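Local coordinates for putative uncharacterized protein Smu.1393c (PDB 4L9A) that probably acts as a carboxylesterase of the alpha/beta hydrolase fold in the cariogenic bacterium Streptococcus mutans, at residues H117-F122 against E142-M147; Y158-L163 against E240-K245; D57-I62 against L113-S118. One frame throughout, in Å; residues are numbered along the deposited sequence.

Contact 1 of 3, residues H117-F122 against E142-M147; sequences HSIGGF and EPTTVM
Thr144 O lies over one face of the Phe122 ring, 3.6 Å from Phe122 CZ and offset toward the rim. Val146 CG2 comes to the ring edge near its plane, 4.1 Å from Phe122 CE1. Ile119 CD1, from the same segment as the ring, also lies at the edge in plane. The Phe122 and Thr144 side chains cross at about a right angle. With chi1 at -49°, Thr144 OG1 lies beside the backbone N and Thr144 CG2 anti to it, which brings this methyl to 3.7 Å from Phe122 CE2. Thr144 O also accepts a hydrogen bond from Tyr252 OH, so the carbonyl over the ring has a polar partner.

Segment 117-122 carries the tight turn between strand 111-117 and helix 120-130, the nucleophile elbow of alpha/beta hydrolases. Ser118 sits where this family places its nucleophile, with the characteristic positive phi (55°), in a type II' turn from His117 to Gly120. Ser118 O accepts two backbone bonds from opposite faces of its plane. Gly121 N lies 2.9 Å from Ser118 O. Thr144 N reaches Ser118 O from the other face, also at 2.9 Å. The N-H...O angle of this second bond is nearly straight (164°), but the donor stands well above the carbonyl plane. Close by, Ser118 CA packs on Glu142 O at 3.2 Å in a CA-H...O contact. The Glu142 carboxylate turns elsewhere, to His268 and Arg243.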
loop_
_atom_site.group_PDB
_atom_site.type_symbol
_atom_site.label_atom_id
_atom_site.label_comp_id
_atom_site.label_asym_id
_atom_site.label_seq_id
_atom_site.Cartn_x
_atom_site.Cartn_y
_atom_site.Cartn_z
ATOM N N HIS A 117 1.286 0.914 1.743
ATOM C CA HIS A 117 2.556 1.572 1.484
ATOM C C HIS A 117 2.334 2.684 0.472
ATOM O O HIS A 117 1.587 2.511 -0.491
ATOM C CB HIS A 117 3.576 0.565 0.937
ATOM C CG HIS A 117 4.911 1.163 0.636
ATOM N ND1 HIS A 117 5.496 1.100 -0.613
ATOM C CD2 HIS A 117 5.779 1.847 1.421
ATOM C CE1 HIS A 117 6.668 1.708 -0.580
ATOM N NE2 HIS A 117 6.862 2.175 0.645
ATOM N N SER A 118 2.939 3.845 0.715
ATOM C CA SER A 118 3.065 4.851 -0.323
ATOM C C SER A 118 1.712 5.241 -0.948
ATOM O O SER A 118 0.787 5.647 -0.244
ATOM C CB SER A 118 4.032 4.317 -1.395
ATOM O OG SER A 118 4.518 5.345 -2.226
ATOM N N ILE A 119 1.596 5.108 -2.268
ATOM C CA ILE A 119 0.440 5.641 -2.986
ATOM C C ILE A 119 -0.882 4.981 -2.571
ATOM O O ILE A 119 -1.967 5.551 -2.777
ATOM C CB ILE A 119 0.633 5.564 -4.529
ATOM C CG1 ILE A 119 -0.156 6.659 -5.236
ATOM C CG2 ILE A 119 0.302 4.182 -5.080
ATOM C CD1 ILE A 119 0.478 8.025 -5.096
ATOM N N GLY A 120 -0.789 3.797 -1.974
ATOM C CA GLY A 120 -1.963 3.127 -1.436
ATOM C C GLY A 120 -2.713 3.972 -0.413
ATOM O O GLY A 120 -3.876 3.701 -0.101
ATOM N N GLY A 121 -2.047 4.998 0.117
ATOM C CA GLY A 121 -2.684 5.897 1.071
ATOM C C GLY A 121 -3.913 6.617 0.519
ATOM O O GLY A 121 -4.904 6.816 1.237
ATOM N N PHE A 122 -3.868 7.007 -0.753
ATOM C CA PHE A 122 -4.978 7.775 -1.331
ATOM C C PHE A 122 -6.282 6.970 -1.378
ATOM O O PHE A 122 -7.330 7.443 -0.935
ATOM C CB PHE A 122 -4.602 8.342 -2.709
ATOM C CG PHE A 122 -3.597 9.479 -2.639
ATOM C CD1 PHE A 122 -3.927 10.668 -2.011
ATOM C CD2 PHE A 122 -2.334 9.354 -3.193
ATOM C CE1 PHE A 122 -3.020 11.709 -1.940
ATOM C CE2 PHE A 122 -1.407 10.412 -3.115
ATOM C CZ PHE A 122 -1.761 11.574 -2.493
ATOM N N GLU A 142 5.026 5.030 5.185
ATOM C CA GLU A 142 5.235 6.206 4.329
ATOM C C GLU A 142 4.128 6.423 3.288
ATOM O O GLU A 142 4.381 6.511 2.079
ATOM C CB GLU A 142 6.636 6.179 3.691
ATOM C CG GLU A 142 7.722 6.482 4.751
ATOM C CD GLU A 142 9.075 6.844 4.177
ATOM O OE1 GLU A 142 9.252 6.832 2.934
ATOM O OE2 GLU A 142 9.980 7.130 4.991
ATOM N N PRO A 143 2.881 6.492 3.761
ATOM C CA PRO A 143 1.772 6.755 2.838
ATOM C C PRO A 143 1.965 8.107 2.160
ATOM O O PRO A 143 2.433 9.056 2.798
ATOM C CB PRO A 143 0.544 6.775 3.754
ATOM C CG PRO A 143 1.092 7.144 5.108
ATOM C CD PRO A 143 2.460 6.501 5.172
ATOM N N THR A 144 1.625 8.184 0.878
ATOM C CA THR A 144 1.869 9.383 0.096
ATOM C C THR A 144 0.969 10.529 0.561
ATOM O O THR A 144 -0.257 10.391 0.555
ATOM C CB THR A 144 1.659 9.103 -1.413
ATOM O OG1 THR A 144 2.375 7.912 -1.777
ATOM C CG2 THR A 144 2.176 10.274 -2.247
ATOM N N THR A 145 1.572 11.646 0.983
ATOM C CA THR A 145 0.801 12.822 1.393
ATOM C C THR A 145 0.483 13.738 0.216
ATOM O O THR A 145 1.199 13.755 -0.795
ATOM C CB THR A 145 1.539 13.686 2.431
ATOM O OG1 THR A 145 2.799 14.116 1.888
ATOM C CG2 THR A 145 1.755 12.921 3.736
ATOM N N VAL A 146 -0.584 14.516 0.363
ATOM C CA VAL A 146 -0.931 15.504 -0.640
ATOM C C VAL A 146 0.253 16.456 -0.809
ATOM O O VAL A 146 0.583 16.859 -1.925
ATOM C CB VAL A 146 -2.184 16.294 -0.241
ATOM C CG1 VAL A 146 -2.375 17.472 -1.170
ATOM C CG2 VAL A 146 -3.410 15.382 -0.252
HETATM N N MSE A 147 0.917 16.777 0.297
HETATM C CA MSE A 147 2.095 17.633 0.226
HETATM C C MSE A 147 3.182 17.059 -0.681
HETATM O O MSE A 147 3.614 17.718 -1.626
HETATM C CB MSE A 147 2.673 17.889 1.613
HETATM C CG MSE A 147 3.780 18.936 1.617
HETATM SE SE MSE A 147 4.994 18.686 3.124
HETATM C CE MSE A 147 6.141 17.309 2.340
#

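Contact 2 of 3, residues Y158-L163 against E240-K245; sequences YPQLAL and ESFREK
Phe242 turns the edge of its ring onto the face of Tyr158 in a T-shaped stack. The centroids of the Phe242 and Tyr158 rings are 5.3 Å apart and the planes meet at 70°. The touching side of Phe242 is its CD1-CE1 edge, with Phe242 CD1 3.6 Å from Tyr158 CD1. One face of Phe242 is taken by Gln160. The CG methylene of Gln160 stands almost exactly over the ring centre, 3.4 Å from the Phe242 centroid, as a CH-pi contact. Gln160 places CG between the backbone N and the carbonyl carbon (chi1 43°), which carries it over the Phe242 face. Gln160 then bends at chi2, and its amide lies nearly flat against the same ring, the two planes 14° apart. At the ring edge, Leu161 CD2 closes in to 3.9 Å from Phe242 CZ.

Tyr158 reaches further along 240-245. Tyr158 CE1 lies 3.3 Å from Phe242 O, and Tyr158 CE2 is 3.4 Å from Arg243 CD. No hydrogen bond joins the two segments, so apolar and pi packing carry the contact. The polar ends are held from outside. Tyr158 OH bonds to Glu246, and Arg243 makes salt bridges to Glu246 with NH1 and to Glu142 with NH2.

Segment 158-163 belongs to the helical region between strands 134-141 and 235-239, consistent with the cap of alpha/beta hydrolases. Segment 240-245 directly follows strand 235-239. Tyr158 is the N-cap residue of helix 159-167, and Arg243 that of helix 244-248, so the packing joins two helix starts. Helix 146-151 lies against Tyr158 and Arg243 through Ile148, while strand 260-263 touches Ser241 and Glu244.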
loop_
_atom_site.group_PDB
_atom_site.type_symbol
_atom_site.label_atom_id
_atom_site.label_comp_id
_atom_site.label_asym_id
_atom_site.label_seq_id
_atom_site.Cartn_x
_atom_site.Cartn_y
_atom_site.Cartn_z
ATOM N N TYR A 158 12.629 17.557 -0.255
ATOM C CA TYR A 158 13.553 16.906 0.655
ATOM C C TYR A 158 14.860 16.719 -0.083
ATOM O O TYR A 158 14.913 15.985 -1.064
ATOM C CB TYR A 158 13.015 15.537 1.070
ATOM C CG TYR A 158 11.872 15.587 2.050
ATOM C CD1 TYR A 158 12.071 16.015 3.360
ATOM C CD2 TYR A 158 10.596 15.193 1.677
ATOM C CE1 TYR A 158 11.026 16.053 4.265
ATOM C CE2 TYR A 158 9.547 15.228 2.574
ATOM C CZ TYR A 158 9.764 15.657 3.864
ATOM O OH TYR A 158 8.722 15.689 4.751
ATOM N N PRO A 159 15.926 17.406 0.366
ATOM C CA PRO A 159 17.179 17.210 -0.365
ATOM C C PRO A 159 17.619 15.742 -0.335
ATOM O O PRO A 159 18.232 15.279 -1.292
ATOM C CB PRO A 159 18.176 18.132 0.369
ATOM C CG PRO A 159 17.545 18.403 1.712
ATOM C CD PRO A 159 16.060 18.354 1.485
ATOM N N GLN A 160 17.289 15.006 0.723
ATOM C CA GLN A 160 17.723 13.612 0.792
ATOM C C GLN A 160 17.058 12.715 -0.264
ATOM O O GLN A 160 17.692 11.813 -0.802
ATOM C CB GLN A 160 17.639 13.021 2.215
ATOM C CG GLN A 160 16.390 13.345 3.041
ATOM C CD GLN A 160 16.287 14.813 3.441
ATOM O OE1 GLN A 160 15.751 15.618 2.692
ATOM N NE2 GLN A 160 16.788 15.161 4.622
ATOM N N LEU A 161 15.799 12.982 -0.589
ATOM C CA LEU A 161 15.135 12.225 -1.642
ATOM C C LEU A 161 15.676 12.619 -3.010
ATOM O O LEU A 161 15.835 11.772 -3.897
ATOM C CB LEU A 161 13.621 12.417 -1.579
ATOM C CG LEU A 161 12.959 11.888 -0.313
ATOM C CD1 LEU A 161 11.481 12.243 -0.305
ATOM C CD2 LEU A 161 13.159 10.366 -0.193
ATOM N N ALA A 162 15.972 13.905 -3.174
ATOM C CA ALA A 162 16.513 14.409 -4.430
ATOM C C ALA A 162 17.857 13.759 -4.721
ATOM O O ALA A 162 18.146 13.400 -5.860
ATOM C CB ALA A 162 16.653 15.929 -4.392
ATOM N N LEU A 163 18.675 13.607 -3.684
ATOM C CA LEU A 163 19.987 12.991 -3.837
ATOM C C LEU A 163 19.863 11.491 -4.128
ATOM O O LEU A 163 20.592 10.943 -4.963
ATOM C CB LEU A 163 20.852 13.243 -2.597
ATOM C CG LEU A 163 21.346 14.682 -2.431
ATOM C CD1 LEU A 163 21.958 14.899 -1.050
ATOM C CD2 LEU A 163 22.337 15.013 -3.533
ATOM N N GLU A 240 10.563 7.430 7.788
ATOM C CA GLU A 240 11.923 7.867 8.070
ATOM C C GLU A 240 11.873 9.189 8.845
ATOM O O GLU A 240 10.968 10.000 8.632
ATOM C CB GLU A 240 12.707 8.015 6.760
ATOM C CG GLU A 240 12.865 6.688 5.992
ATOM C CD GLU A 240 13.391 6.890 4.580
ATOM O OE1 GLU A 240 14.619 6.919 4.398
ATOM O OE2 GLU A 240 12.571 7.040 3.652
ATOM N N SER A 241 12.837 9.407 9.744
ATOM C CA SER A 241 12.805 10.569 10.634
ATOM C C SER A 241 12.700 11.922 9.924
ATOM O O SER A 241 12.050 12.833 10.429
ATOM C CB SER A 241 14.024 10.586 11.576
ATOM O OG SER A 241 15.232 10.632 10.842
ATOM N N PHE A 242 13.327 12.070 8.759
ATOM C CA PHE A 242 13.345 13.387 8.121
ATOM C C PHE A 242 11.971 13.865 7.611
ATOM O O PHE A 242 11.804 15.029 7.255
ATOM C CB PHE A 242 14.417 13.472 7.031
ATOM C CG PHE A 242 14.171 12.573 5.854
ATOM C CD1 PHE A 242 13.351 12.981 4.814
ATOM C CD2 PHE A 242 14.779 11.330 5.773
ATOM C CE1 PHE A 242 13.126 12.155 3.720
ATOM C CE2 PHE A 242 14.554 10.497 4.683
ATOM C CZ PHE A 242 13.726 10.909 3.659
ATOM N N ARG A 243 10.987 12.974 7.605
ATOM C CA ARG A 243 9.636 13.343 7.199
ATOM C C ARG A 243 8.681 13.617 8.360
ATOM O O ARG A 243 7.476 13.720 8.153
ATOM C CB ARG A 243 9.049 12.240 6.322
ATOM C CG ARG A 243 9.697 12.193 4.969
ATOM C CD ARG A 243 8.636 12.216 3.905
ATOM N NE ARG A 243 8.491 10.904 3.354
ATOM C CZ ARG A 243 7.512 10.514 2.547
ATOM N NH1 ARG A 243 6.532 11.336 2.177
ATOM N NH2 ARG A 243 7.530 9.273 2.122
ATOM N N GLU A 244 9.212 13.755 9.571
ATOM C CA GLU A 244 8.356 13.873 10.754
ATOM C C GLU A 244 7.303 14.992 10.673
ATOM O O GLU A 244 6.116 14.756 10.919
ATOM C CB GLU A 244 9.204 14.029 12.019
ATOM C CG GLU A 244 8.380 14.193 13.299
ATOM C CD GLU A 244 9.224 14.646 14.483
ATOM O OE1 GLU A 244 10.252 15.312 14.262
ATOM O OE2 GLU A 244 8.866 14.328 15.628
ATOM N N LYS A 245 7.733 16.205 10.334
ATOM C CA LYS A 245 6.815 17.347 10.306
ATOM C C LYS A 245 5.687 17.170 9.283
ATOM O O LYS A 245 4.515 17.428 9.571
ATOM C CB LYS A 245 7.570 18.647 10.029
ATOM C CG LYS A 245 6.683 19.874 10.094
ATOM C CD LYS A 245 7.467 21.152 9.854
ATOM C CE LYS A 245 6.535 22.354 9.868
ATOM N NZ LYS A 245 5.713 22.390 11.115
#

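Contact 3 of 3, residues D57-I62 against L113-S118; sequences DNFANI and LLCVHS
Cys115 brings its sulfur obliquely to the Phe59 ring. Cys115 SG is 5.0 Å from the centroid of the Phe59 ring and 51° off the ring normal, so this is a sulfur-aromatic contact that is neither over the face nor in the edge plane. Cys115 belongs to strand 111-117, which lies between the parallel strands 43-47 and 134-141 in the central sheet of the alpha/beta hydrolase fold. Segment 57-62 packs over one side of this sheet.

The sulfur is anti to the backbone N of Cys115 (chi1 179°) and touches two side chains. Phe59 CE1 and Ile62 CD1 each lie 4.0 Å from Cys115 SG. The tip of the Phe59 ring goes on to the strand backbone, and Phe59 CZ comes to 3.8 Å from His117 N, which lies at the ring edge in plane. Phe59 CZ also packs on His117 CB. Phe59 interrupts the helical run between helices 55-58 and 60-63, and is the N-cap residue of the second. The ring also meets His271, and Ile62 reaches Thr275 and Leu279 of helix 275-287.

No direct hydrogen bond crosses between the segments. Asn58 instead reaches His117 through a water. The far ends of both side chains are held from outside, Asn58 OD1 accepting from His271 NE2 and Trp272 NE1, and His117 NE2 bonding to His268 O. The bridging water accepts from Asn58 ND2 at 2.8 Å and hydrogen-bonds to His117 ND1, again at 2.8 Å.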
loop_
_atom_site.group_PDB
_atom_site.type_symbol
_atom_site.label_atom_id
_atom_site.label_comp_id
_atom_site.label_asym_id
_atom_site.label_seq_id
_atom_site.Cartn_x
_atom_site.Cartn_y
_atom_site.Cartn_z
ATOM N N ASP A 57 3.158 -10.738 -1.841
ATOM C CA ASP A 57 4.612 -10.893 -1.847
ATOM C C ASP A 57 5.250 -9.663 -1.196
ATOM O O ASP A 57 6.173 -9.762 -0.369
ATOM C CB ASP A 57 5.134 -10.976 -3.285
ATOM C CG ASP A 57 4.666 -12.226 -4.025
ATOM O OD1 ASP A 57 4.371 -13.231 -3.356
ATOM O OD2 ASP A 57 4.608 -12.206 -5.281
ATOM N N ASN A 58 4.760 -8.501 -1.614
ATOM C CA ASN A 58 5.263 -7.209 -1.156
ATOM C C ASN A 58 5.210 -7.111 0.375
ATOM O O ASN A 58 6.151 -6.636 1.009
ATOM C CB ASN A 58 4.420 -6.097 -1.819
ATOM C CG ASN A 58 5.008 -4.692 -1.632
ATOM O OD1 ASN A 58 6.188 -4.529 -1.343
ATOM N ND2 ASN A 58 4.170 -3.672 -1.818
ATOM N N PHE A 59 4.123 -7.613 0.960
ATOM C CA PHE A 59 3.874 -7.492 2.392
ATOM C C PHE A 59 4.130 -8.784 3.171
ATOM O O PHE A 59 3.658 -8.936 4.297
ATOM C CB PHE A 59 2.438 -7.015 2.626
ATOM C CG PHE A 59 2.239 -5.544 2.367
ATOM C CD1 PHE A 59 2.545 -4.607 3.354
ATOM C CD2 PHE A 59 1.735 -5.097 1.154
ATOM C CE1 PHE A 59 2.370 -3.239 3.120
ATOM C CE2 PHE A 59 1.553 -3.729 0.911
ATOM C CZ PHE A 59 1.872 -2.805 1.895
ATOM N N ALA A 60 4.889 -9.702 2.583
ATOM C CA ALA A 60 5.095 -11.023 3.182
ATOM C C ALA A 60 5.593 -10.977 4.626
ATOM O O ALA A 60 5.135 -11.748 5.480
ATOM C CB ALA A 60 6.044 -11.862 2.313
ATOM N N ASN A 61 6.531 -10.075 4.896
ATOM C CA ASN A 61 7.111 -9.942 6.230
ATOM C C ASN A 61 6.128 -9.450 7.299
ATOM O O ASN A 61 6.363 -9.634 8.494
ATOM C CB ASN A 61 8.349 -9.037 6.197
ATOM C CG ASN A 61 9.535 -9.688 5.498
ATOM O OD1 ASN A 61 9.574 -10.910 5.314
ATOM N ND2 ASN A 61 10.517 -8.873 5.115
ATOM N N ILE A 62 5.039 -8.810 6.882
ATOM C CA ILE A 62 3.982 -8.468 7.838
ATOM C C ILE A 62 2.946 -9.601 7.934
ATOM O O ILE A 62 2.575 -10.049 9.030
ATOM C CB ILE A 62 3.293 -7.136 7.483
ATOM C CG1 ILE A 62 4.290 -5.970 7.634
ATOM C CG2 ILE A 62 2.084 -6.923 8.393
ATOM C CD1 ILE A 62 3.757 -4.608 7.163
ATOM N N LEU A 113 -8.665 -3.629 9.213
ATOM C CA LEU A 113 -7.637 -2.597 9.292
ATOM C C LEU A 113 -6.992 -2.518 7.922
ATOM O O LEU A 113 -6.816 -3.535 7.250
ATOM C CB LEU A 113 -6.581 -2.934 10.342
ATOM C CG LEU A 113 -6.994 -2.800 11.807
ATOM C CD1 LEU A 113 -7.736 -4.046 12.258
ATOM C CD2 LEU A 113 -5.764 -2.566 12.673
ATOM N N LEU A 114 -6.681 -1.303 7.494
ATOM C CA LEU A 114 -5.978 -1.085 6.241
ATOM C C LEU A 114 -4.494 -0.926 6.527
ATOM O O LEU A 114 -4.112 -0.182 7.434
ATOM C CB LEU A 114 -6.496 0.182 5.568
ATOM C CG LEU A 114 -7.612 -0.025 4.551
ATOM C CD1 LEU A 114 -8.318 1.291 4.227
ATOM C CD2 LEU A 114 -7.041 -0.682 3.303
ATOM N N CYS A 115 -3.662 -1.619 5.755
ATOM C CA CYS A 115 -2.215 -1.482 5.857
ATOM C C CYS A 115 -1.710 -1.162 4.464
ATOM O O CYS A 115 -1.886 -1.950 3.538
ATOM C CB CYS A 115 -1.574 -2.778 6.377
ATOM S SG CYS A 115 0.260 -2.728 6.517
ATOM N N VAL A 116 -1.112 0.010 4.294
ATOM C CA VAL A 116 -0.721 0.431 2.954
ATOM C C VAL A 116 0.691 0.972 2.928
ATOM O O VAL A 116 1.227 1.436 3.957
ATOM C CB VAL A 116 -1.687 1.509 2.395
ATOM C CG1 VAL A 116 -3.128 1.110 2.646
ATOM C CG2 VAL A 116 -1.397 2.888 3.045
ATOM N N HIS A 117 1.286 0.914 1.743
ATOM C CA HIS A 117 2.556 1.572 1.484
ATOM C C HIS A 117 2.334 2.684 0.472
ATOM O O HIS A 117 1.587 2.511 -0.491
ATOM C CB HIS A 117 3.576 0.565 0.937
ATOM C CG HIS A 117 4.911 1.163 0.636
ATOM N ND1 HIS A 117 5.496 1.100 -0.613
ATOM C CD2 HIS A 117 5.779 1.847 1.421
ATOM C CE1 HIS A 117 6.668 1.708 -0.580
ATOM N NE2 HIS A 117 6.862 2.175 0.645
ATOM N N SER A 118 2.939 3.845 0.715
ATOM C CA SER A 118 3.065 4.851 -0.323
ATOM C C SER A 118 1.712 5.241 -0.948
ATOM O O SER A 118 0.787 5.647 -0.244
ATOM C CB SER A 118 4.032 4.317 -1.395
ATOM O OG SER A 118 4.518 5.345 -2.226
HETATM O O HOH W 1 4.658 -0.992 -2.330
#

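Overall arrangement
Contacts 1 and 3 share His117 and Ser118, where strand 111-117 ends and helix 120-130 is about to start. Their centres are about 13 Å apart. Contact 3 packs one side of the central sheet, its centre about 6 Å from the centre of the molecule. Contact 1 joins the turn after that strand to the loop after the next strand, 134-141. Contact 2 follows in the chain and lies nearer the periphery, its centre about 15 Å from that of contact 1 and about 22 Å from that of contact 3. Glu142 joins contacts 1 and 2, by a salt bridge to Arg243 and a probable hydrogen bond from Glu240 N. The three together link the probable nucleophile turn to the sheet and to outlying helices.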